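Local coordinates for redy-like protein (Hahella chejuensis, PDB 2JDJ) that probably takes part in the biosynthesis of the red pigment prodigiosin, as a dimeric alpha-beta barrel protein with a ferredoxin-like fold, at residues Glu2-Lys7 / Thr62-Phe67; Val26-Cys31 / Val38-His43; Asp33-Val38 / Asp68-Thr73. All coordinates share one frame; numbering follows the deposited sequence.

Interaction 1 of 3, residues Glu2-Lys7 / Thr62-Phe67; sequences ETIIHK and TDRAAF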
ATOM      1  N   GLU A   2       9.317  -2.474   6.413  1.00 31.23           N
ATOM      2  CA  GLU A   2       8.106  -3.259   6.241  1.00 31.34           C
ATOM      3  C   GLU A   2       6.900  -2.365   6.018  1.00 30.48           C
ATOM      4  O   GLU A   2       6.935  -1.177   6.330  1.00 29.80           O
ATOM      5  CB  GLU A   2       7.897  -4.183   7.437  1.00 32.12           C
ATOM      6  CG  GLU A   2       9.097  -5.101   7.655  1.00 35.30           C
ATOM      7  CD  GLU A   2       8.788  -6.283   8.520  1.00 40.52           C
ATOM      8  OE1 GLU A   2       7.757  -6.952   8.255  1.00 44.38           O
ATOM      9  OE2 GLU A   2       9.588  -6.541   9.453  1.00 42.00           O
ATOM     10  N   THR A   3       5.849  -2.959   5.451  1.00 29.43           N
ATOM     11  CA  THR A   3       4.642  -2.255   5.087  1.00 28.16           C
ATOM     12  C   THR A   3       3.477  -3.059   5.591  1.00 26.94           C
ATOM     13  O   THR A   3       3.454  -4.280   5.450  1.00 26.88           O
ATOM     14  CB  THR A   3       4.532  -2.064   3.576  1.00 28.91           C
ATOM     15  OG1 THR A   3       5.548  -1.146   3.147  1.00 31.55           O
ATOM     16  CG2 THR A   3       3.158  -1.505   3.177  1.00 27.51           C
ATOM     17  N   ILE A   4       2.541  -2.364   6.221  1.00 24.84           N
ATOM     18  CA  ILE A   4       1.289  -2.950   6.657  1.00 23.26           C
ATOM     19  C   ILE A   4       0.180  -2.202   5.938  1.00 22.52           C
ATOM     20  O   ILE A   4       0.192  -0.975   5.895  1.00 21.69           O
ATOM     21  CB  ILE A   4       1.102  -2.818   8.187  1.00 23.50           C
ATOM     22  CG1 ILE A   4       2.233  -3.538   8.935  1.00 24.10           C
ATOM     23  CG2 ILE A   4      -0.277  -3.350   8.605  1.00 22.00           C
ATOM     24  CD1 ILE A   4       2.297  -3.205  10.409  1.00 26.32           C
ATOM     25  N   ILE A   5      -0.764  -2.950   5.370  1.00 21.48           N
ATOM     26  CA  ILE A   5      -1.868  -2.391   4.613  1.00 20.59           C
ATOM     27  C   ILE A   5      -3.147  -2.947   5.207  1.00 20.55           C
ATOM     28  O   ILE A   5      -3.239  -4.153   5.453  1.00 20.61           O
ATOM     29  CB  ILE A   5      -1.759  -2.790   3.116  1.00 20.77           C
ATOM     30  CG1 ILE A   5      -0.546  -2.103   2.478  1.00 20.70           C
ATOM     31  CG2 ILE A   5      -3.048  -2.431   2.330  1.00 18.65           C
ATOM     32  CD1 ILE A   5      -0.087  -2.733   1.152  1.00 20.53           C
ATOM     33  N   HIS A   6      -4.117  -2.069   5.486  1.00 20.35           N
ATOM     34  CA  HIS A   6      -5.442  -2.499   5.978  1.00 19.09           C
ATOM     35  C   HIS A   6      -6.572  -2.093   5.030  1.00 18.08           C
ATOM     36  O   HIS A   6      -6.577  -0.988   4.512  1.00 17.48           O
ATOM     37  CB  HIS A   6      -5.769  -1.867   7.341  1.00 18.77           C
ATOM     38  CG  HIS A   6      -4.832  -2.243   8.437  1.00 21.26           C
ATOM     39  ND1 HIS A   6      -4.136  -1.307   9.169  1.00 22.56           N
ATOM     40  CD2 HIS A   6      -4.465  -3.454   8.931  1.00 22.57           C
ATOM     41  CE1 HIS A   6      -3.378  -1.920  10.064  1.00 21.92           C
ATOM     42  NE2 HIS A   6      -3.573  -3.222   9.954  1.00 22.03           N
ATOM     43  N   LYS A   7      -7.534  -2.989   4.834  1.00 17.59           N
ATOM     44  CA  LYS A   7      -8.800  -2.626   4.230  1.00 17.18           C
ATOM     45  C   LYS A   7      -9.624  -2.179   5.414  1.00 17.03           C
ATOM     46  O   LYS A   7      -9.621  -2.847   6.460  1.00 17.50           O
ATOM     47  CB  LYS A   7      -9.470  -3.831   3.567  1.00 16.90           C
ATOM     48  CG  LYS A   7      -8.715  -4.360   2.350  1.00 16.70           C
ATOM     49  CD  LYS A   7      -9.411  -5.569   1.800  1.00 17.55           C
ATOM     50  CE  LYS A   7      -8.885  -5.944   0.406  1.00 17.98           C
ATOM     51  NZ  LYS A   7      -9.482  -7.285   0.045  1.00 19.97           N
ATOM     52  N   THR A  62       9.721   0.974  10.096  1.00 31.15           N
ATOM     53  CA  THR A  62      11.135   0.620  10.187  1.00 32.34           C
ATOM     54  C   THR A  62      11.264  -0.890  10.302  1.00 32.71           C
ATOM     55  O   THR A  62      11.955  -1.535   9.499  1.00 33.58           O
ATOM     56  CB  THR A  62      11.793   1.307  11.397  1.00 32.46           C
ATOM     57  OG1 THR A  62      10.980   1.095  12.566  1.00 31.86           O
ATOM     58  CG2 THR A  62      11.919   2.808  11.136  1.00 32.14           C
ATOM     59  N   ASP A  63      10.574  -1.442  11.287  1.00 33.06           N
ATOM     60  CA  ASP A  63      10.391  -2.887  11.402  1.00 34.19           C
ATOM     61  C   ASP A  63       9.190  -3.149  12.283  1.00 34.04           C
ATOM     62  O   ASP A  63       8.780  -2.277  13.071  1.00 34.13           O
ATOM     63  CB  ASP A  63      11.627  -3.570  11.985  1.00 34.83           C
ATOM     64  CG  ASP A  63      12.016  -2.999  13.323  1.00 35.72           C
ATOM     65  OD1 ASP A  63      11.380  -3.372  14.322  1.00 36.55           O
ATOM     66  OD2 ASP A  63      12.950  -2.160  13.369  1.00 38.36           O
ATOM     67  N   ARG A  64       8.640  -4.353  12.143  1.00 33.89           N
ATOM     68  CA  ARG A  64       7.434  -4.773  12.858  1.00 34.02           C
ATOM     69  C   ARG A  64       7.598  -4.709  14.364  1.00 33.62           C
ATOM     70  O   ARG A  64       6.644  -4.426  15.100  1.00 33.25           O
ATOM     71  CB  ARG A  64       7.032  -6.202  12.443  1.00 34.17           C
ATOM     72  CG  ARG A  64       5.629  -6.609  12.861  1.00 34.70           C
ATOM     73  CD  ARG A  64       4.592  -5.618  12.361  1.00 36.67           C
ATOM     74  NE  ARG A  64       3.406  -6.274  11.806  1.00 38.99           N
ATOM     75  CZ  ARG A  64       2.239  -6.382  12.430  1.00 39.17           C
ATOM     76  NH1 ARG A  64       2.068  -5.886  13.652  1.00 38.62           N
ATOM     77  NH2 ARG A  64       1.232  -6.986  11.815  1.00 41.35           N
ATOM     78  N   ALA A  65       8.814  -4.992  14.821  1.00 33.64           N
ATOM     79  CA  ALA A  65       9.130  -4.935  16.247  1.00 34.04           C
ATOM     80  C   ALA A  65       8.892  -3.520  16.812  1.00 34.09           C
ATOM     81  O   ALA A  65       8.234  -3.346  17.853  1.00 33.92           O
ATOM     82  CB  ALA A  65      10.577  -5.397  16.474  1.00 34.00           C
ATOM     83  N   ALA A  66       9.425  -2.517  16.115  1.00 34.30           N
ATOM     84  CA  ALA A  66       9.265  -1.112  16.521  1.00 34.57           C
ATOM     85  C   ALA A  66       7.786  -0.692  16.498  1.00 34.61           C
ATOM     86  O   ALA A  66       7.303  -0.058  17.428  1.00 34.46           O
ATOM     87  CB  ALA A  66      10.103  -0.203  15.631  1.00 34.17           C
ATOM     88  N   PHE A  67       7.069  -1.072  15.437  1.00 35.26           N
ATOM     89  CA  PHE A  67       5.625  -0.770  15.332  1.00 35.32           C
ATOM     90  C   PHE A  67       4.802  -1.379  16.465  1.00 35.50           C
ATOM     91  O   PHE A  67       3.944  -0.720  17.041  1.00 34.53           O
ATOM     92  CB  PHE A  67       5.057  -1.179  13.973  1.00 35.03           C
ATOM     93  CG  PHE A  67       3.625  -0.738  13.756  1.00 35.58           C
ATOM     94  CD1 PHE A  67       3.298   0.614  13.707  1.00 35.46           C
ATOM     95  CD2 PHE A  67       2.605  -1.677  13.611  1.00 35.07           C
ATOM     96  CE1 PHE A  67       1.971   1.034  13.510  1.00 35.95           C
ATOM     97  CE2 PHE A  67       1.277  -1.273  13.415  1.00 35.61           C
ATOM     98  CZ  PHE A  67       0.960   0.088  13.365  1.00 35.01           C
TER
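In this ferredoxin-like dimeric alpha-beta barrel protein, strand 2-10 runs through the interior of the antiparallel sheet, and the first turn of helix 64-71 packs on it through Ile-4, whose side chain meets Arg-64 and Phe-67. The methyl CD1 of Ile-4 makes the apolar part of the contact. CG1 lies beside the backbone N (chi1 -60°) and the chain then extends, which carries CD1 out to the helix. There it sits over one face of the Arg-64 guanidinium, 3.5 Å from NE and offset toward the rim, and also reaches Phe-67 CD2 at 3.6 Å, obliquely to the ring. Isoleucine suits this buried strand position, its longer arm ending in a methyl that packs against both the flat cation and the ring. The Arg-64 chain, bent at chi2 and chi3, lies across Ile-4 at about a right angle, while its NH1 and NH2 form salt bridges with Asp-68 and Glu-92. Glu-2, at the partly exposed end, brings its OE2 to 3.6 Å from Arg-64 N; a carboxylate near the start of a helix is probably favoured by the helix dipole. Asp-63 is the N-cap: its OD1 accepts from Ala-66 N at 2.8 Å, the donor lying 37° out of the carboxylate plane.

Interaction 2 of 3, residues Val26-Cys31 / Val38-His43; sequences VDYATC and VRFDVH. With IPA (isopropyl alcohol), chain F.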
ATOM      1  N   VAL A  26      -6.163  14.269  12.732  1.00 25.46           N
ATOM      2  CA  VAL A  26      -5.871  13.607  13.991  1.00 25.37           C
ATOM      3  C   VAL A  26      -4.937  12.423  13.742  1.00 26.01           C
ATOM      4  O   VAL A  26      -3.862  12.319  14.355  1.00 25.70           O
ATOM      5  CB  VAL A  26      -7.146  13.174  14.733  1.00 25.18           C
ATOM      6  CG1 VAL A  26      -6.806  12.640  16.112  1.00 25.31           C
ATOM      7  CG2 VAL A  26      -8.117  14.357  14.885  1.00 24.89           C
ATOM      8  N   ASP A  27      -5.339  11.532  12.839  1.00 25.82           N
ATOM      9  CA  ASP A  27      -4.554  10.326  12.585  1.00 26.23           C
ATOM     10  C   ASP A  27      -3.185  10.697  12.004  1.00 25.65           C
ATOM     11  O   ASP A  27      -2.160  10.331  12.571  1.00 25.54           O
ATOM     12  CB  ASP A  27      -5.342   9.367  11.679  1.00 26.01           C
ATOM     13  CG  ASP A  27      -4.860   7.923  11.761  1.00 26.97           C
ATOM     14  OD1 ASP A  27      -4.059   7.540  12.654  1.00 27.50           O
ATOM     15  OD2 ASP A  27      -5.319   7.150  10.905  1.00 26.97           O
ATOM     16  N   TYR A  28      -3.168  11.460  10.909  1.00 25.61           N
ATOM     17  CA  TYR A  28      -1.905  11.901  10.302  1.00 25.76           C
ATOM     18  C   TYR A  28      -1.111  12.741  11.295  1.00 26.19           C
ATOM     19  O   TYR A  28       0.098  12.633  11.359  1.00 26.16           O
ATOM     20  CB  TYR A  28      -2.106  12.774   9.056  1.00 25.13           C
ATOM     21  CG  TYR A  28      -2.624  12.105   7.799  1.00 24.79           C
ATOM     22  CD1 TYR A  28      -2.649  10.707   7.658  1.00 24.09           C
ATOM     23  CD2 TYR A  28      -3.067  12.881   6.735  1.00 22.05           C
ATOM     24  CE1 TYR A  28      -3.122  10.105   6.482  1.00 23.84           C
ATOM     25  CE2 TYR A  28      -3.539  12.297   5.566  1.00 23.99           C
ATOM     26  CZ  TYR A  28      -3.567  10.903   5.447  1.00 23.12           C
ATOM     27  OH  TYR A  28      -4.032  10.333   4.287  1.00 22.96           O
ATOM     28  N   ALA A  29      -1.810  13.587  12.052  1.00 27.32           N
ATOM     29  CA  ALA A  29      -1.159  14.543  12.940  1.00 28.18           C
ATOM     30  C   ALA A  29      -0.458  13.861  14.115  1.00 29.08           C
ATOM     31  O   ALA A  29       0.395  14.470  14.759  1.00 29.56           O
ATOM     32  CB  ALA A  29      -2.178  15.573  13.443  1.00 28.13           C
ATOM     33  N   THR A  30      -0.812  12.601  14.387  1.00 29.96           N
ATOM     34  CA  THR A  30      -0.265  11.858  15.533  1.00 30.50           C
ATOM     35  C   THR A  30       0.958  11.022  15.150  1.00 31.15           C
ATOM     36  O   THR A  30       1.695  10.545  16.017  1.00 31.49           O
ATOM     37  CB  THR A  30      -1.343  10.955  16.170  1.00 31.00           C
ATOM     38  OG1 THR A  30      -2.501  11.734  16.475  1.00 30.34           O
ATOM     39  CG2 THR A  30      -0.853  10.303  17.449  1.00 30.18           C
ATOM     40  N   CYS A  31       1.168  10.844  13.850  1.00 31.31           N
ATOM     41  CA  CYS A  31       2.274  10.037  13.340  1.00 31.86           C
ATOM     42  C   CYS A  31       3.695  10.474  13.751  1.00 32.22           C
ATOM     43  O   CYS A  31       4.578   9.613  13.871  1.00 32.45           O
ATOM     44  CB  CYS A  31       2.166   9.889  11.818  1.00 31.62           C
ATOM     45  SG  CYS A  31       0.883   8.678  11.311  1.00 31.48           S
ATOM     46  N   VAL A  38       7.338   5.452   9.308  1.00 27.04           N
ATOM     47  CA  VAL A  38       8.131   6.181   8.325  1.00 26.92           C
ATOM     48  C   VAL A  38       7.237   6.913   7.309  1.00 26.97           C
ATOM     49  O   VAL A  38       7.543   8.038   6.876  1.00 26.49           O
ATOM     50  CB  VAL A  38       9.094   5.211   7.585  1.00 27.18           C
ATOM     51  CG1 VAL A  38       9.892   5.939   6.504  1.00 27.34           C
ATOM     52  CG2 VAL A  38      10.025   4.511   8.591  1.00 26.74           C
ATOM     53  N   ARG A  39       6.151   6.256   6.905  1.00 26.16           N
ATOM     54  CA  ARG A  39       5.165   6.845   5.989  1.00 26.08           C
ATOM     55  C   ARG A  39       3.812   6.278   6.362  1.00 25.31           C
ATOM     56  O   ARG A  39       3.704   5.109   6.766  1.00 25.43           O
ATOM     57  CB  ARG A  39       5.433   6.480   4.540  1.00 26.51           C
ATOM     58  CG  ARG A  39       6.755   6.912   3.978  1.00 29.05           C
ATOM     59  CD  ARG A  39       6.812   6.641   2.499  1.00 33.76           C
ATOM     60  NE  ARG A  39       6.005   7.589   1.739  1.00 35.32           N
ATOM     61  CZ  ARG A  39       6.433   8.804   1.383  1.00 37.59           C
ATOM     62  NH1 ARG A  39       5.647   9.602   0.679  1.00 36.65           N
ATOM     63  NH2 ARG A  39       7.657   9.215   1.717  1.00 37.23           N
ATOM     64  N   PHE A  40       2.786   7.108   6.238  1.00 24.99           N
ATOM     65  CA  PHE A  40       1.419   6.682   6.473  1.00 23.56           C
ATOM     66  C   PHE A  40       0.500   7.482   5.586  1.00 23.40           C
ATOM     67  O   PHE A  40       0.643   8.700   5.483  1.00 22.94           O
ATOM     68  CB  PHE A  40       1.037   6.876   7.927  1.00 23.43           C
ATOM     69  CG  PHE A  40      -0.382   6.540   8.224  1.00 23.70           C
ATOM     70  CD1 PHE A  40      -0.831   5.220   8.156  1.00 21.62           C
ATOM     71  CD2 PHE A  40      -1.284   7.544   8.561  1.00 24.78           C
ATOM     72  CE1 PHE A  40      -2.136   4.908   8.436  1.00 23.14           C
ATOM     73  CE2 PHE A  40      -2.613   7.242   8.845  1.00 24.11           C
ATOM     74  CZ  PHE A  40      -3.037   5.922   8.781  1.00 25.68           C
ATOM     75  N   ASP A  41      -0.427   6.794   4.926  1.00 22.92           N
ATOM     76  CA  ASP A  41      -1.437   7.457   4.107  1.00 22.97           C
ATOM     77  C   ASP A  41      -2.686   6.601   3.946  1.00 22.33           C
ATOM     78  O   ASP A  41      -2.609   5.377   3.991  1.00 22.63           O
ATOM     79  CB  ASP A  41      -0.886   7.924   2.758  1.00 23.26           C
ATOM     80  CG  ASP A  41       0.126   6.967   2.145  1.00 25.87           C
ATOM     81  OD1 ASP A  41       1.351   7.265   2.195  1.00 25.15           O
ATOM     82  OD2 ASP A  41      -0.305   5.934   1.571  1.00 27.33           O
ATOM     83  N   VAL A  42      -3.826   7.271   3.784  1.00 21.80           N
ATOM     84  CA  VAL A  42      -5.127   6.616   3.687  1.00 21.15           C
ATOM     85  C   VAL A  42      -5.752   6.982   2.341  1.00 20.88           C
ATOM     86  O   VAL A  42      -5.508   8.083   1.833  1.00 20.66           O
ATOM     87  CB  VAL A  42      -6.043   7.019   4.869  1.00 20.42           C
ATOM     88  CG1 VAL A  42      -7.413   6.382   4.737  1.00 20.32           C
ATOM     89  CG2 VAL A  42      -5.397   6.588   6.204  1.00 21.08           C
ATOM     90  N   HIS A  43      -6.540   6.058   1.772  1.00 19.62           N
ATOM     91  CA  HIS A  43      -7.057   6.191   0.418  1.00 19.36           C
ATOM     92  C   HIS A  43      -8.479   5.733   0.337  1.00 19.29           C
ATOM     93  O   HIS A  43      -8.800   4.659   0.854  1.00 18.27           O
ATOM     94  CB  HIS A  43      -6.197   5.372  -0.549  1.00 19.15           C
ATOM     95  CG  HIS A  43      -4.742   5.571  -0.317  1.00 20.22           C
ATOM     96  ND1 HIS A  43      -4.021   6.569  -0.935  1.00 21.06           N
ATOM     97  CD2 HIS A  43      -3.891   4.964   0.544  1.00 20.02           C
ATOM     98  CE1 HIS A  43      -2.779   6.551  -0.489  1.00 20.21           C
ATOM     99  NE2 HIS A  43      -2.671   5.580   0.401  1.00 19.62           N
TER
HETATM  100  C1  IPA F1109      -0.545   5.732  12.406  1.00 36.98           C
HETATM  101  C2  IPA F1109      -1.592   4.683  12.745  1.00 37.82           C
HETATM  102  C3  IPA F1109      -1.384   3.449  11.882  1.00 37.38           C
HETATM  103  O2  IPA F1109      -2.869   5.216  12.498  1.00 38.01           O
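The end of helix 16-30 lies over strand 37-44 in the alpha-beta layering of the ferredoxin-like fold, and Tyr-28 and Phe-40 are the largest side chains at the join. The axes of helix 26-30 and strand 39-43 run nearly antiparallel (169°), 9.2 Å apart at their closest.

The aromatic and sulfur contacts centre on Phe-40. Its CG lies opposite the backbone N, and the ring reaches out to the helix. The rings of Tyr-28 and Phe-40 have planes 81° apart, and Tyr-28 CD1 comes within 3.6 Å of Phe-40 CD2, which lies near the plane of the tyrosine ring at its edge. Cys-31 SG, small and polarisable, approaches the phenyl ring obliquely, 3.7 Å from CD2. Val-42 CG2 adds a looser apolar touch to Tyr-28 CE1.

Among the polar contacts, Asp-27 turns OD2 to the edge of the Phe-40 ring, 3.4 Å from CZ, where the ring hydrogens carry slight positive charge. Its OD1 accepts from O2 of an isopropyl alcohol, probably from the crystallisation liquor, whose C1 sits over the centre of one Phe-40 face; the molecule may mark a pocket. On the strand, His-43 NE2 donates to Asp-41 OD2. A tyrosine fits position 28 because its hydroxyl, beyond the apolar ring, reaches the sheet and also hydrogen-bonds to Leu-98 O of the second subunit. Across this contact, Val-42 N donates to Tyr-28 OH at 3.1 Å, with an N-H...O angle of 160°.

Interaction 3 of 3, residues Asp33-Val38 / Asp68-Thr73; sequences DLPSVV and DADMET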
ATOM      1  N   ASP A  33       4.478  11.206  16.622  1.00 33.50           N
ATOM      2  CA  ASP A  33       4.636  10.639  17.970  1.00 33.85           C
ATOM      3  C   ASP A  33       4.798   9.121  17.965  1.00 33.36           C
ATOM      4  O   ASP A  33       4.929   8.505  19.024  1.00 33.83           O
ATOM      5  CB  ASP A  33       3.441  10.992  18.865  1.00 34.31           C
ATOM      6  CG  ASP A  33       3.372  12.473  19.212  1.00 36.95           C
ATOM      7  OD1 ASP A  33       4.366  13.196  18.979  1.00 37.83           O
ATOM      8  OD2 ASP A  33       2.307  12.911  19.726  1.00 40.03           O
ATOM      9  N   LEU A  34       4.773   8.518  16.782  1.00 33.01           N
ATOM     10  CA  LEU A  34       4.965   7.077  16.642  1.00 32.13           C
ATOM     11  C   LEU A  34       6.275   6.859  15.904  1.00 32.03           C
ATOM     12  O   LEU A  34       6.317   6.917  14.676  1.00 32.12           O
ATOM     13  CB  LEU A  34       3.788   6.442  15.901  1.00 32.17           C
ATOM     14  CG  LEU A  34       2.382   6.680  16.460  1.00 32.21           C
ATOM     15  CD1 LEU A  34       1.315   6.195  15.465  1.00 32.80           C
ATOM     16  CD2 LEU A  34       2.183   6.031  17.829  1.00 32.81           C
ATOM     17  N   PRO A  35       7.371   6.639  16.657  1.00 31.84           N
ATOM     18  CA  PRO A  35       8.710   6.599  16.069  1.00 31.40           C
ATOM     19  C   PRO A  35       8.904   5.559  14.958  1.00 30.99           C
ATOM     20  O   PRO A  35       9.710   5.788  14.070  1.00 30.82           O
ATOM     21  CB  PRO A  35       9.626   6.285  17.266  1.00 31.34           C
ATOM     22  CG  PRO A  35       8.826   6.622  18.471  1.00 32.30           C
ATOM     23  CD  PRO A  35       7.390   6.440  18.117  1.00 31.54           C
ATOM     24  N   SER A  36       8.186   4.431  15.007  1.00 30.96           N
ATOM     25  CA  SER A  36       8.315   3.385  13.966  1.00 30.58           C
ATOM     26  C   SER A  36       7.681   3.715  12.618  1.00 29.95           C
ATOM     27  O   SER A  36       7.986   3.066  11.614  1.00 29.49           O
ATOM     28  CB  SER A  36       7.723   2.074  14.451  1.00 30.58           C
ATOM     29  OG  SER A  36       6.327   2.190  14.602  1.00 32.58           O
ATOM     30  N   VAL A  37       6.800   4.716  12.591  1.00 29.15           N
ATOM     31  CA  VAL A  37       6.100   5.066  11.349  1.00 27.81           C
ATOM     32  C   VAL A  37       6.956   5.974  10.469  1.00 27.71           C
ATOM     33  O   VAL A  37       7.261   7.113  10.833  1.00 27.14           O
ATOM     34  CB  VAL A  37       4.720   5.711  11.617  1.00 28.06           C
ATOM     35  CG1 VAL A  37       3.982   5.976  10.300  1.00 26.67           C
ATOM     36  CG2 VAL A  37       3.885   4.814  12.516  1.00 27.92           C
ATOM     37  N   VAL A  38       7.338   5.452   9.308  1.00 27.04           N
ATOM     38  CA  VAL A  38       8.131   6.181   8.325  1.00 26.92           C
ATOM     39  C   VAL A  38       7.237   6.913   7.309  1.00 26.97           C
ATOM     40  O   VAL A  38       7.543   8.038   6.876  1.00 26.49           O
ATOM     41  CB  VAL A  38       9.094   5.211   7.585  1.00 27.18           C
ATOM     42  CG1 VAL A  38       9.892   5.939   6.504  1.00 27.34           C
ATOM     43  CG2 VAL A  38      10.025   4.511   8.591  1.00 26.74           C
ATOM     44  N   ASP A  68       5.086  -2.636  16.790  1.00 36.57           N
ATOM     45  CA  ASP A  68       4.398  -3.328  17.872  1.00 37.83           C
ATOM     46  C   ASP A  68       4.513  -2.609  19.217  1.00 38.24           C
ATOM     47  O   ASP A  68       3.536  -2.534  19.970  1.00 38.31           O
ATOM     48  CB  ASP A  68       4.904  -4.768  17.977  1.00 38.32           C
ATOM     49  CG  ASP A  68       4.318  -5.670  16.902  1.00 40.15           C
ATOM     50  OD1 ASP A  68       3.689  -5.161  15.938  1.00 40.94           O
ATOM     51  OD2 ASP A  68       4.486  -6.898  17.019  1.00 43.24           O
ATOM     52  N   ALA A  69       5.705  -2.090  19.511  1.00 38.97           N
ATOM     53  CA  ALA A  69       5.927  -1.265  20.698  1.00 39.41           C
ATOM     54  C   ALA A  69       5.082   0.015  20.649  1.00 39.94           C
ATOM     55  O   ALA A  69       4.428   0.371  21.637  1.00 40.03           O
ATOM     56  CB  ALA A  69       7.417  -0.929  20.842  1.00 39.46           C
ATOM     57  N   ASP A  70       5.085   0.687  19.491  1.00 40.30           N
ATOM     58  CA  ASP A  70       4.298   1.906  19.300  1.00 40.71           C
ATOM     59  C   ASP A  70       2.821   1.661  19.524  1.00 41.46           C
ATOM     60  O   ASP A  70       2.118   2.558  19.972  1.00 40.77           O
ATOM     61  CB  ASP A  70       4.503   2.497  17.907  1.00 40.34           C
ATOM     62  CG  ASP A  70       5.829   3.224  17.765  1.00 40.10           C
ATOM     63  OD1 ASP A  70       6.505   3.441  18.793  1.00 40.79           O
ATOM     64  OD2 ASP A  70       6.199   3.572  16.625  1.00 36.09           O
HETATM   65  N   MSE A  71       2.354   0.453  19.202  1.00 42.63           N
HETATM   66  CA  MSE A  71       0.945   0.089  19.401  1.00 44.75           C
HETATM   67  C   MSE A  71       0.554  -0.021  20.871  1.00 44.13           C
HETATM   68  O   MSE A  71      -0.615   0.143  21.226  1.00 43.53           O
HETATM   69  CB  MSE A  71       0.612  -1.222  18.691  1.00 44.50           C
HETATM   70  CG  MSE A  71       0.437  -1.115  17.182  1.00 46.39           C
HETATM   71 SE   MSE A  71      -0.026  -2.865  16.450  0.80 50.19          SE
HETATM   72  CE  MSE A  71      -1.864  -3.005  17.125  1.00 48.44           C
ATOM     73  N   GLU A  72       1.540  -0.309  21.717  1.00 44.50           N
ATOM     74  CA  GLU A  72       1.301  -0.464  23.152  1.00 45.07           C
ATOM     75  C   GLU A  72       1.327   0.873  23.897  1.00 44.33           C
ATOM     76  O   GLU A  72       1.052   0.920  25.098  1.00 44.68           O
ATOM     77  CB  GLU A  72       2.304  -1.450  23.776  1.00 45.55           C
ATOM     78  CG  GLU A  72       2.424  -2.797  23.061  1.00 47.84           C
ATOM     79  CD  GLU A  72       1.280  -3.764  23.363  1.00 51.71           C
ATOM     80  OE1 GLU A  72       1.456  -4.976  23.090  1.00 52.57           O
ATOM     81  OE2 GLU A  72       0.217  -3.325  23.877  1.00 53.49           O
ATOM     82  N   THR A  73       1.658   1.953  23.190  1.00 43.41           N
ATOM     83  CA  THR A  73       1.658   3.288  23.784  1.00 42.35           C
ATOM     84  C   THR A  73       0.222   3.790  23.937  1.00 41.92           C
ATOM     85  O   THR A  73      -0.687   3.302  23.272  1.00 41.83           O
ATOM     86  CB  THR A  73       2.452   4.305  22.936  1.00 42.19           C
ATOM     87  OG1 THR A  73       1.825   4.465  21.653  1.00 41.12           O
ATOM     88  CG2 THR A  73       3.906   3.871  22.762  1.00 42.95           C
TER
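Asp-70 and Ser-36 form the tight part of this contact: one carboxylate oxygen, OD2, faces both the amide and the hydroxyl of Ser-36. Ser-36 N donates to the syn lone pair of OD2 at 2.7 Å, with an N-H...O angle of 157°. Ser-36 OG also comes to OD2 at 2.5 Å, so short that the exact length is doubtful. The serine hydroxyl lies between the backbone N and the carbonyl carbon (chi1 67°), which brings it round to the same oxygen as the amide. The amide, with the hydroxyl beside it, would probably help to compensate the charge of this buried aspartate. What is held in place is a type I beta turn, Leu-34 to Val-37, which leads into strand 37-44 of the ferredoxin-like fold and is thereby fastened to helix 64-71. Proline suits the second position of such a turn, where phi is near -60°; its CD rests 3.2 Å from Asp-70 OD1, although the residue itself is exposed. Toward Thr-73 the packing is looser, Leu-34 CD2 standing 4.1 Å from OG1. That hydroxyl is occupied at home: it donates to Asp-70 O at 2.6 Å and accepts from Phe-76 N, capping the following helix.

From the N terminus, strand 2-10 comes first, and its contact with the start of helix 64-71, interaction 1, closes the longest loop, which takes in helix 16-30 and strands 37-44 and 55-61. Interaction 2 lies wholly within that loop and closes a short one, joining the end of helix 16-30 to strand 37-44. Segment 33-38 fills most of the gap between the two sides of interaction 2 and shares Val-38 with the second, so interaction 3, tying the turn before strand 37-44 to the second half of helix 64-71, crosses both others. Interactions 1 and 3 meet where Thr-62 N lies 3.1 Å from Ser-36 O, a probable hydrogen bond.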